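Local coordinates for protein diaminopimelate decarboxylase (Helicobacter pylori, PDB 2QGH) that decarboxylates meso-diaminopimelate to L-lysine with the help of pyridoxal-5'-phosphate, the last step of bacterial lysine biosynthesis, at residues S59-A64 against I276-G281; A84-I89 against Y103-S108; E198-H203 against L237-V242. One frame throughout, in Å; residues are numbered along the deposited sequence.

Contact 1 (S59-A64 against I276-G281); sequences SLICYA and IICEPG. With PLP (pyridoxal-5'-phosphate), chain B.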
loop_
_atom_site.group_PDB
_atom_site.type_symbol
_atom_site.label_atom_id
_atom_site.label_comp_id
_atom_site.label_asym_id
_atom_site.label_seq_id
_atom_site.Cartn_x
_atom_site.Cartn_y
_atom_site.Cartn_z
ATOM N N SER A 59 -8.160 23.195 -25.792
ATOM C CA SER A 59 -7.576 22.131 -24.999
ATOM C C SER A 59 -8.431 21.794 -23.787
ATOM O O SER A 59 -9.259 22.602 -23.345
ATOM C CB SER A 59 -6.155 22.518 -24.561
ATOM O OG SER A 59 -6.134 23.761 -23.883
ATOM N N LEU A 60 -8.232 20.585 -23.267
ATOM C CA LEU A 60 -8.964 20.109 -22.104
ATOM C C LEU A 60 -7.986 19.505 -21.114
ATOM O O LEU A 60 -7.227 18.596 -21.460
ATOM C CB LEU A 60 -9.996 19.052 -22.514
ATOM C CG LEU A 60 -10.841 18.457 -21.375
ATOM C CD1 LEU A 60 -11.612 19.574 -20.649
ATOM C CD2 LEU A 60 -11.793 17.422 -21.944
ATOM N N ILE A 61 -7.998 20.016 -19.885
ATOM C CA ILE A 61 -7.110 19.504 -18.852
ATOM C C ILE A 61 -7.865 18.534 -17.945
ATOM O O ILE A 61 -8.676 18.937 -17.118
ATOM C CB ILE A 61 -6.520 20.649 -18.016
ATOM C CG1 ILE A 61 -5.841 21.654 -18.946
ATOM C CG2 ILE A 61 -5.501 20.102 -17.019
ATOM C CD1 ILE A 61 -4.824 21.010 -19.892
ATOM N N CYS A 62 -7.604 17.245 -18.122
ATOM C CA CYS A 62 -8.273 16.226 -17.330
ATOM C C CYS A 62 -7.418 15.765 -16.173
ATOM O O CYS A 62 -6.531 14.926 -16.337
ATOM C CB CYS A 62 -8.635 15.028 -18.203
ATOM S SG CYS A 62 -9.851 15.399 -19.473
ATOM N N TYR A 63 -7.697 16.320 -14.999
ATOM C CA TYR A 63 -6.969 15.972 -13.792
ATOM C C TYR A 63 -7.018 14.461 -13.511
ATOM O O TYR A 63 -8.089 13.863 -13.438
ATOM C CB TYR A 63 -7.548 16.751 -12.610
ATOM C CG TYR A 63 -6.990 16.321 -11.286
ATOM C CD1 TYR A 63 -5.628 16.449 -11.012
ATOM C CD2 TYR A 63 -7.806 15.736 -10.325
ATOM C CE1 TYR A 63 -5.094 16.001 -9.822
ATOM C CE2 TYR A 63 -7.282 15.280 -9.127
ATOM C CZ TYR A 63 -5.925 15.414 -8.884
ATOM O OH TYR A 63 -5.390 14.947 -7.712
ATOM N N ALA A 64 -5.851 13.843 -13.377
ATOM C CA ALA A 64 -5.783 12.412 -13.106
ATOM C C ALA A 64 -6.071 12.174 -11.620
ATOM O O ALA A 64 -5.207 12.398 -10.768
ATOM C CB ALA A 64 -4.406 11.882 -13.480
ATOM N N ILE A 276 -6.295 19.516 -27.975
ATOM C CA ILE A 276 -5.290 18.831 -27.194
ATOM C C ILE A 276 -5.810 18.560 -25.785
ATOM O O ILE A 276 -6.486 19.393 -25.184
ATOM C CB ILE A 276 -3.941 19.641 -27.199
ATOM C CG1 ILE A 276 -2.987 19.133 -26.114
ATOM C CG2 ILE A 276 -4.218 21.128 -27.064
ATOM C CD1 ILE A 276 -3.298 19.641 -24.731
ATOM N N ILE A 277 -5.528 17.360 -25.289
ATOM C CA ILE A 277 -5.941 16.959 -23.952
ATOM C C ILE A 277 -4.718 16.570 -23.135
ATOM O O ILE A 277 -3.834 15.844 -23.613
ATOM C CB ILE A 277 -6.888 15.728 -23.963
ATOM C CG1 ILE A 277 -8.223 16.065 -24.634
ATOM C CG2 ILE A 277 -7.139 15.264 -22.534
ATOM C CD1 ILE A 277 -9.219 14.901 -24.616
ATOM N N CYS A 278 -4.672 17.059 -21.903
ATOM C CA CYS A 278 -3.580 16.732 -21.000
ATOM C C CYS A 278 -4.212 16.090 -19.770
ATOM O O CYS A 278 -5.282 16.504 -19.317
ATOM C CB CYS A 278 -2.811 17.989 -20.588
ATOM S SG CYS A 278 -1.992 18.881 -21.938
ATOM N N GLU A 279 -3.544 15.077 -19.237
ATOM C CA GLU A 279 -4.035 14.381 -18.061
ATOM C C GLU A 279 -3.058 14.527 -16.880
ATOM O O GLU A 279 -2.605 13.536 -16.307
ATOM C CB GLU A 279 -4.250 12.910 -18.411
ATOM C CG GLU A 279 -5.088 12.719 -19.671
ATOM C CD GLU A 279 -5.260 11.265 -20.047
ATOM O OE1 GLU A 279 -4.324 10.473 -19.812
ATOM O OE2 GLU A 279 -6.321 10.911 -20.597
ATOM N N PRO A 280 -2.732 15.776 -16.498
ATOM C CA PRO A 280 -1.809 16.008 -15.386
ATOM C C PRO A 280 -2.371 15.545 -14.042
ATOM O O PRO A 280 -3.553 15.740 -13.743
ATOM C CB PRO A 280 -1.601 17.514 -15.430
ATOM C CG PRO A 280 -2.954 18.002 -15.820
ATOM C CD PRO A 280 -3.321 17.049 -16.953
ATOM N N GLY A 281 -1.515 14.929 -13.238
ATOM C CA GLY A 281 -1.929 14.462 -11.928
ATOM C C GLY A 281 -1.006 15.009 -10.852
ATOM O O GLY A 281 -1.368 15.923 -10.110
HETATM N N1 PLP B . -2.928 9.652 -17.459
HETATM C C2 PLP B . -2.731 8.255 -17.441
HETATM C C2A PLP B . -3.382 7.391 -18.448
HETATM C C3 PLP B . -1.898 7.697 -16.392
HETATM O O3 PLP B . -1.684 6.334 -16.315
HETATM C C4 PLP B . -1.303 8.525 -15.441
HETATM C C4A PLP B . -0.268 7.871 -14.595
HETATM C C5 PLP B . -1.516 9.911 -15.459
HETATM C C6 PLP B . -2.325 10.489 -16.510
HETATM C C5A PLP B . -1.159 10.860 -14.397
HETATM O O4P PLP B . 0.204 11.195 -14.523
HETATM P P PLP B . 0.860 12.107 -13.584
HETATM O O1P PLP B . 0.423 12.107 -12.086
HETATM O O2P PLP B . 0.598 13.538 -14.231
HETATM O O3P PLP B . 2.386 11.713 -13.611
#

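Contact 2 (A84-I89 against Y103-S108); sequences ADCVSI and YRIVFS. With PLP (pyridoxal-5'-phosphate), chain B.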
loop_
_atom_site.group_PDB
_atom_site.type_symbol
_atom_site.label_atom_id
_atom_site.label_comp_id
_atom_site.label_asym_id
_atom_site.label_seq_id
_atom_site.Cartn_x
_atom_site.Cartn_y
_atom_site.Cartn_z
ATOM N N ALA A 84 -11.613 15.422 -15.918
ATOM C CA ALA A 84 -11.146 14.348 -15.047
ATOM C C ALA A 84 -10.696 13.112 -15.809
ATOM O O ALA A 84 -11.397 12.627 -16.689
ATOM C CB ALA A 84 -12.243 13.968 -14.055
ATOM N N ASP A 85 -9.507 12.622 -15.485
ATOM C CA ASP A 85 -8.996 11.401 -16.105
ATOM C C ASP A 85 -9.226 10.336 -15.041
ATOM O O ASP A 85 -8.612 10.368 -13.976
ATOM C CB ASP A 85 -7.509 11.529 -16.427
ATOM C CG ASP A 85 -6.842 10.184 -16.642
ATOM O OD1 ASP A 85 -7.394 9.349 -17.394
ATOM O OD2 ASP A 85 -5.755 9.964 -16.061
ATOM N N CYS A 86 -10.139 9.416 -15.332
ATOM C CA CYS A 86 -10.504 8.359 -14.397
ATOM C C CYS A 86 -10.048 6.983 -14.854
ATOM O O CYS A 86 -9.880 6.741 -16.053
ATOM C CB CYS A 86 -12.018 8.373 -14.204
ATOM S SG CYS A 86 -12.636 9.987 -13.639
ATOM N N VAL A 87 -9.847 6.077 -13.899
ATOM C CA VAL A 87 -9.412 4.725 -14.234
ATOM C C VAL A 87 -10.331 3.674 -13.615
ATOM O O VAL A 87 -10.048 2.478 -13.667
ATOM C CB VAL A 87 -7.924 4.490 -13.797
ATOM C CG1 VAL A 87 -7.809 4.421 -12.255
ATOM C CG2 VAL A 87 -7.382 3.232 -14.454
ATOM N N SER A 88 -11.447 4.122 -13.047
ATOM C CA SER A 88 -12.408 3.212 -12.423
ATOM C C SER A 88 -13.763 3.880 -12.264
ATOM O O SER A 88 -13.860 5.106 -12.272
ATOM C CB SER A 88 -11.922 2.782 -11.038
ATOM O OG SER A 88 -11.992 3.865 -10.123
ATOM N N ILE A 89 -14.812 3.078 -12.112
ATOM C CA ILE A 89 -16.142 3.637 -11.925
ATOM C C ILE A 89 -16.115 4.452 -10.642
ATOM O O ILE A 89 -16.776 5.483 -10.537
ATOM C CB ILE A 89 -17.238 2.531 -11.841
ATOM C CG1 ILE A 89 -18.606 3.174 -11.585
ATOM C CG2 ILE A 89 -16.904 1.525 -10.756
ATOM C CD1 ILE A 89 -19.011 4.214 -12.635
ATOM N N TYR A 103 -19.049 15.393 -19.664
ATOM C CA TYR A 103 -18.400 15.557 -20.964
ATOM C C TYR A 103 -16.931 15.988 -20.882
ATOM O O TYR A 103 -16.294 16.239 -21.905
ATOM C CB TYR A 103 -19.206 16.512 -21.876
ATOM C CG TYR A 103 -19.639 17.831 -21.258
ATOM C CD1 TYR A 103 -18.732 18.869 -21.057
ATOM C CD2 TYR A 103 -20.969 18.039 -20.876
ATOM C CE1 TYR A 103 -19.136 20.089 -20.486
ATOM C CE2 TYR A 103 -21.386 19.251 -20.304
ATOM C CZ TYR A 103 -20.464 20.270 -20.112
ATOM O OH TYR A 103 -20.870 21.464 -19.541
ATOM N N ARG A 104 -16.399 16.068 -19.664
ATOM C CA ARG A 104 -14.996 16.413 -19.464
ATOM C C ARG A 104 -14.309 15.245 -18.753
ATOM O O ARG A 104 -13.192 15.374 -18.250
ATOM C CB ARG A 104 -14.841 17.681 -18.612
ATOM C CG ARG A 104 -15.403 18.947 -19.232
ATOM C CD ARG A 104 -14.650 20.181 -18.760
ATOM N NE ARG A 104 -15.249 21.398 -19.304
ATOM C CZ ARG A 104 -16.181 22.126 -18.693
ATOM N NH1 ARG A 104 -16.632 21.780 -17.493
ATOM N NH2 ARG A 104 -16.680 23.194 -19.294
ATOM N N ILE A 105 -14.993 14.106 -18.710
ATOM C CA ILE A 105 -14.478 12.905 -18.060
ATOM C C ILE A 105 -13.998 11.870 -19.066
ATOM O O ILE A 105 -14.743 11.460 -19.954
ATOM C CB ILE A 105 -15.567 12.246 -17.166
ATOM C CG1 ILE A 105 -15.822 13.117 -15.932
ATOM C CG2 ILE A 105 -15.135 10.831 -16.729
ATOM C CD1 ILE A 105 -16.970 12.626 -15.071
ATOM N N VAL A 106 -12.749 11.450 -18.927
ATOM C CA VAL A 106 -12.199 10.437 -19.813
ATOM C C VAL A 106 -11.872 9.216 -18.951
ATOM O O VAL A 106 -11.376 9.343 -17.834
ATOM C CB VAL A 106 -10.950 10.958 -20.564
ATOM C CG1 VAL A 106 -11.352 12.100 -21.473
ATOM C CG2 VAL A 106 -9.893 11.423 -19.586
ATOM N N PHE A 107 -12.164 8.034 -19.484
ATOM C CA PHE A 107 -11.983 6.777 -18.761
ATOM C C PHE A 107 -10.924 5.871 -19.387
ATOM O O PHE A 107 -11.129 5.312 -20.462
ATOM C CB PHE A 107 -13.347 6.073 -18.717
ATOM C CG PHE A 107 -13.404 4.844 -17.855
ATOM C CD1 PHE A 107 -12.350 4.488 -17.012
ATOM C CD2 PHE A 107 -14.547 4.048 -17.873
ATOM C CE1 PHE A 107 -12.435 3.359 -16.201
ATOM C CE2 PHE A 107 -14.646 2.915 -17.065
ATOM C CZ PHE A 107 -13.580 2.570 -16.223
ATOM N N SER A 108 -9.786 5.750 -18.709
ATOM C CA SER A 108 -8.691 4.889 -19.154
ATOM C C SER A 108 -8.741 3.608 -18.332
ATOM O O SER A 108 -9.575 3.474 -17.442
ATOM C CB SER A 108 -7.339 5.576 -18.938
ATOM O OG SER A 108 -7.018 6.439 -20.021
HETATM N N1 PLP B . -2.928 9.652 -17.459
HETATM C C2 PLP B . -2.731 8.255 -17.441
HETATM C C2A PLP B . -3.382 7.391 -18.448
HETATM C C3 PLP B . -1.898 7.697 -16.392
HETATM O O3 PLP B . -1.684 6.334 -16.315
HETATM C C4 PLP B . -1.303 8.525 -15.441
HETATM C C4A PLP B . -0.268 7.871 -14.595
HETATM C C5 PLP B . -1.516 9.911 -15.459
HETATM C C6 PLP B . -2.325 10.489 -16.510
HETATM C C5A PLP B . -1.159 10.860 -14.397
HETATM O O4P PLP B . 0.204 11.195 -14.523
HETATM P P PLP B . 0.860 12.107 -13.584
HETATM O O1P PLP B . 0.423 12.107 -12.086
HETATM O O2P PLP B . 0.598 13.538 -14.231
HETATM O O3P PLP B . 2.386 11.713 -13.611
HETATM O O HOH W 1 -7.669 8.860 -20.070
#

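Contact 3 (E198-H203 against L237-V242); sequences EPVSVH and LRFFDV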
loop_
_atom_site.group_PDB
_atom_site.type_symbol
_atom_site.label_atom_id
_atom_site.label_comp_id
_atom_site.label_asym_id
_atom_site.label_seq_id
_atom_site.Cartn_x
_atom_site.Cartn_y
_atom_site.Cartn_z
ATOM N N GLU A 198 -17.443 4.936 -32.041
ATOM C CA GLU A 198 -17.137 6.174 -32.739
ATOM C C GLU A 198 -15.757 6.640 -32.289
ATOM O O GLU A 198 -15.621 7.319 -31.271
ATOM C CB GLU A 198 -18.200 7.230 -32.415
ATOM C CG GLU A 198 -17.928 8.613 -32.993
ATOM C CD GLU A 198 -19.051 9.603 -32.697
ATOM O OE1 GLU A 198 -19.509 9.665 -31.534
ATOM O OE2 GLU A 198 -19.474 10.329 -33.626
ATOM N N PRO A 199 -14.708 6.264 -33.041
ATOM C CA PRO A 199 -13.344 6.666 -32.685
ATOM C C PRO A 199 -13.194 8.169 -32.861
ATOM O O PRO A 199 -13.338 8.686 -33.967
ATOM C CB PRO A 199 -12.485 5.867 -33.663
ATOM C CG PRO A 199 -13.351 5.807 -34.884
ATOM C CD PRO A 199 -14.718 5.500 -34.303
ATOM N N VAL A 200 -12.906 8.873 -31.773
ATOM C CA VAL A 200 -12.774 10.321 -31.844
ATOM C C VAL A 200 -11.461 10.847 -31.277
ATOM O O VAL A 200 -11.198 12.047 -31.309
ATOM C CB VAL A 200 -13.950 11.009 -31.101
ATOM C CG1 VAL A 200 -15.265 10.550 -31.693
ATOM C CG2 VAL A 200 -13.911 10.683 -29.607
ATOM N N SER A 201 -10.614 9.957 -30.790
ATOM C CA SER A 201 -9.389 10.428 -30.192
ATOM C C SER A 201 -8.234 9.443 -30.226
ATOM O O SER A 201 -8.446 8.234 -30.303
ATOM C CB SER A 201 -9.690 10.810 -28.741
ATOM O OG SER A 201 -8.506 10.971 -27.990
ATOM N N VAL A 202 -7.012 9.973 -30.202
ATOM C CA VAL A 202 -5.814 9.138 -30.148
ATOM C C VAL A 202 -5.249 9.512 -28.798
ATOM O O VAL A 202 -5.394 10.659 -28.367
ATOM C CB VAL A 202 -4.721 9.505 -31.179
ATOM C CG1 VAL A 202 -4.243 8.252 -31.860
ATOM C CG2 VAL A 202 -5.220 10.524 -32.170
ATOM N N HIS A 203 -4.593 8.573 -28.136
ATOM C CA HIS A 203 -4.039 8.874 -26.824
ATOM C C HIS A 203 -2.722 8.154 -26.542
ATOM O O HIS A 203 -2.427 7.118 -27.138
ATOM C CB HIS A 203 -5.100 8.530 -25.764
ATOM C CG HIS A 203 -4.576 8.465 -24.363
ATOM N ND1 HIS A 203 -3.791 7.428 -23.908
ATOM C CD2 HIS A 203 -4.743 9.301 -23.309
ATOM C CE1 HIS A 203 -3.498 7.624 -22.636
ATOM N NE2 HIS A 203 -4.062 8.753 -22.249
ATOM N N LEU A 237 -11.013 12.085 -36.199
ATOM C CA LEU A 237 -10.428 12.457 -34.911
ATOM C C LEU A 237 -10.758 13.891 -34.529
ATOM O O LEU A 237 -10.759 14.781 -35.375
ATOM C CB LEU A 237 -8.907 12.308 -34.944
ATOM C CG LEU A 237 -8.334 10.925 -35.234
ATOM C CD1 LEU A 237 -6.816 11.037 -35.331
ATOM C CD2 LEU A 237 -8.751 9.942 -34.149
ATOM N N ARG A 238 -11.016 14.110 -33.243
ATOM C CA ARG A 238 -11.345 15.437 -32.738
ATOM C C ARG A 238 -10.438 15.808 -31.567
ATOM O O ARG A 238 -10.308 16.983 -31.229
ATOM C CB ARG A 238 -12.815 15.479 -32.291
ATOM C CG ARG A 238 -13.833 15.337 -33.446
ATOM C CD ARG A 238 -14.289 16.716 -33.966
ATOM N NE ARG A 238 -14.871 16.685 -35.315
ATOM C CZ ARG A 238 -15.362 17.758 -35.935
ATOM N NH1 ARG A 238 -15.355 18.937 -35.331
ATOM N NH2 ARG A 238 -15.829 17.665 -37.169
ATOM N N PHE A 239 -9.804 14.797 -30.968
ATOM C CA PHE A 239 -8.917 14.991 -29.817
ATOM C C PHE A 239 -7.540 14.331 -29.964
ATOM O O PHE A 239 -7.383 13.306 -30.634
ATOM C CB PHE A 239 -9.565 14.422 -28.544
ATOM C CG PHE A 239 -10.942 14.950 -28.260
ATOM C CD1 PHE A 239 -11.118 16.173 -27.625
ATOM C CD2 PHE A 239 -12.064 14.208 -28.599
ATOM C CE1 PHE A 239 -12.394 16.646 -27.329
ATOM C CE2 PHE A 239 -13.342 14.672 -28.306
ATOM C CZ PHE A 239 -13.505 15.897 -27.666
ATOM N N PHE A 240 -6.553 14.920 -29.301
ATOM C CA PHE A 240 -5.188 14.407 -29.291
ATOM C C PHE A 240 -4.794 14.449 -27.809
ATOM O O PHE A 240 -4.548 15.525 -27.249
ATOM C CB PHE A 240 -4.267 15.316 -30.114
ATOM C CG PHE A 240 -2.896 14.727 -30.369
ATOM C CD1 PHE A 240 -2.702 13.802 -31.390
ATOM C CD2 PHE A 240 -1.805 15.098 -29.581
ATOM C CE1 PHE A 240 -1.447 13.254 -31.631
ATOM C CE2 PHE A 240 -0.541 14.556 -29.810
ATOM C CZ PHE A 240 -0.363 13.631 -30.840
ATOM N N ASP A 241 -4.739 13.283 -27.177
ATOM C CA ASP A 241 -4.430 13.202 -25.757
ATOM C C ASP A 241 -2.992 12.804 -25.442
ATOM O O ASP A 241 -2.571 11.692 -25.743
ATOM C CB ASP A 241 -5.383 12.207 -25.099
ATOM C CG ASP A 241 -5.566 12.467 -23.627
ATOM O OD1 ASP A 241 -4.575 12.821 -22.955
ATOM O OD2 ASP A 241 -6.705 12.309 -23.143
ATOM N N VAL A 242 -2.257 13.705 -24.796
ATOM C CA VAL A 242 -0.863 13.457 -24.442
ATOM C C VAL A 242 -0.665 12.863 -23.043
ATOM O O VAL A 242 0.468 12.615 -22.628
ATOM C CB VAL A 242 -0.028 14.756 -24.525
ATOM C CG1 VAL A 242 -0.157 15.379 -25.907
ATOM C CG2 VAL A 242 -0.476 15.721 -23.462
#

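Contact 1 (S59-A64 against I276-G281)
L60 and I276 start the pairing of two parallel strands, 59-64 and 276-278, whose short axes come within 4.6 Å of each other. L60 N donates to I276 O, C278 N to L60 O, and C62 N to C278 O at 2.7 Å, so the donors alternate between the strands. Past the regular strand, P280 O still takes the amide of A64, although this donor stands 44° out of the carbonyl plane.

I61 shows how a branched side chain serves such a seam. From CB two arms part. CG2, anti to the backbone N, meets P280 CG at 3.5 Å, with P280 CD slightly farther, and the two side chains cross at about a right angle. CG1 lies beside the backbone N (chi1 -55°) and sends the tip, CD1, to C278, 3.7 Å from its CB and a little more from its SG. F47 and Y50 of helix 40-52 also touch I61.

These are the first and last strands of an eight-stranded parallel beta/alpha barrel, and their pairing closes it. On the inner face, I277 CG2 lies 4.1 Å from C62 SG. At the C-terminal ends of the strands the seam opens onto the cofactor: A64 CB touches PLP C5A at 3.5 Å, and G281 N, just before helix 282-285, donates to phosphate O2P at 2.7 Å. E279 sets CB beside the pyridine ring, near N1 and C6, and runs out extended, bringing OE1 to 2.9 Å from PLP N1, while H203 is hydrogen-bonded to the same oxygen.

Contact 2 (A84-I89 against Y103-S108)
A84, D85 and C86 pair in parallel with I105, V106 and F107, their short axes 20° apart, through a ladder of A84 N to R104 O, V106 N to A84 O, C86 N to V106 O and S108 N to C86 O. The third, from C86 N to V106 O, is almost straight at 175°.

Successive side chains serve opposite faces. On one, D85 holds CG anti to its N (chi1 161°), which carries the carboxylate into the barrel, toward the cofactor. OD2 lies 3.2 Å from PLP N1 and forms a salt bridge with K66. OD1 accepts a hydrogen bond from a water at 2.7 Å, and that water accepts in turn from S108 OG over a rather short 2.5 Å; it spans the 3.9 Å between OD1 and OG, too long for a direct bond. S108 OG is also hydrogen-bonded to N129 ND2. V106 crosses D85 at about a right angle, its CG2 3.6 Å from D85 CA. On the other face, I105 places CG1 against A84 CB and CG2 4.1 Å from C86 SG. F107 turns the edge of its ring to the backbone leading into helix 89-97: CE1 comes to 3.3 Å from V87 C, with V87 O in the ring plane, and K112 makes a cation-pi contact with the same ring.

S88 N-caps helix 89-97 through its OG, which bonds E91 N and also N387 O of the second subunit. That helix completes a beta-alpha-beta unit, packing I92 on C86 and F107 and L96 on I105, while helix 114-122 flanks F107 and strands 59-64 and 127-130 continue the sheet beyond either strand.

Contact 3 (E198-H203 against L237-V242)
V200 O is gripped by two amides of the facing segment, R238 N at 2.8 Å and F239 N at 3.1 Å. This double acceptance marks a slip in the pairing, because L237 stands nearest V200 while F239, two residues on, stands nearest S201. Farther along, V202 N reaches F239 O through a weak bond, and D241 N returns to V202 O at 3.0 Å in a nearly straight line (169°). CA-H...O contacts from S201 to F239 O and from H203 to D241 O accompany the ladder.

Apolar packing falls into two groups. V202 CG2 meets L237 CD1 at 3.6 Å, the two side chains crossing at about a right angle, and approaches the ring of F240 more loosely; F188 of helix 181-193 touches both V202 and L237. V200 and F239 lie side by side, CG2 4.1 Å from CD2, and V200 O faces the edge of the F239 ring. S201 CB packs on F239 CB at 3.6 Å, while S201 OG bonds S153.

The strands are the sixth and seventh of the beta/alpha barrel, joined through helix 213-232 in a beta-alpha-beta unit, and the face carrying S201, H203, F239 and D241 looks into the barrel.

Polar groups gather at the C-terminal ends of these strands. H203, with CG anti to the backbone N (chi1 166°), runs beside D241, and CD2 sits 3.3 Å from D241 CG. Ring and carboxylate planes are turned 69° apart, OD2 falling in the plane at the imidazole edge. NE2 lies 4.2 Å from OD1 without bonding it: it is hydrogen-bonded instead to E279 OE1, a bond consistent with H203 steadying the glutamate beside the cofactor's N1, whereas G243 N donates to D241 OD1.

In the fold
The three contacts sample one parallel eight-stranded barrel. Contact 2 joins its second and third strands, contact 3 its sixth and seventh, and contact 1 its first and eighth; along the chain, contacts 2 and 3 follow one another within the long span that contact 1 bridges. Contact 1 adjoins both: strand 59-64 neighbours strand 83-86, and strand 275-278 neighbours strand 239-241; the centre of contact 1 lies about 10 Å from that of contact 2 and about 13 Å from that of contact 3. Contacts 2 and 3, their centres about 14 Å apart, do not touch. The C-terminal strand ends nevertheless converge on pyridoxal-5'-phosphate, D85 and E279 directly and H203 through E279, so distant sequence builds one site.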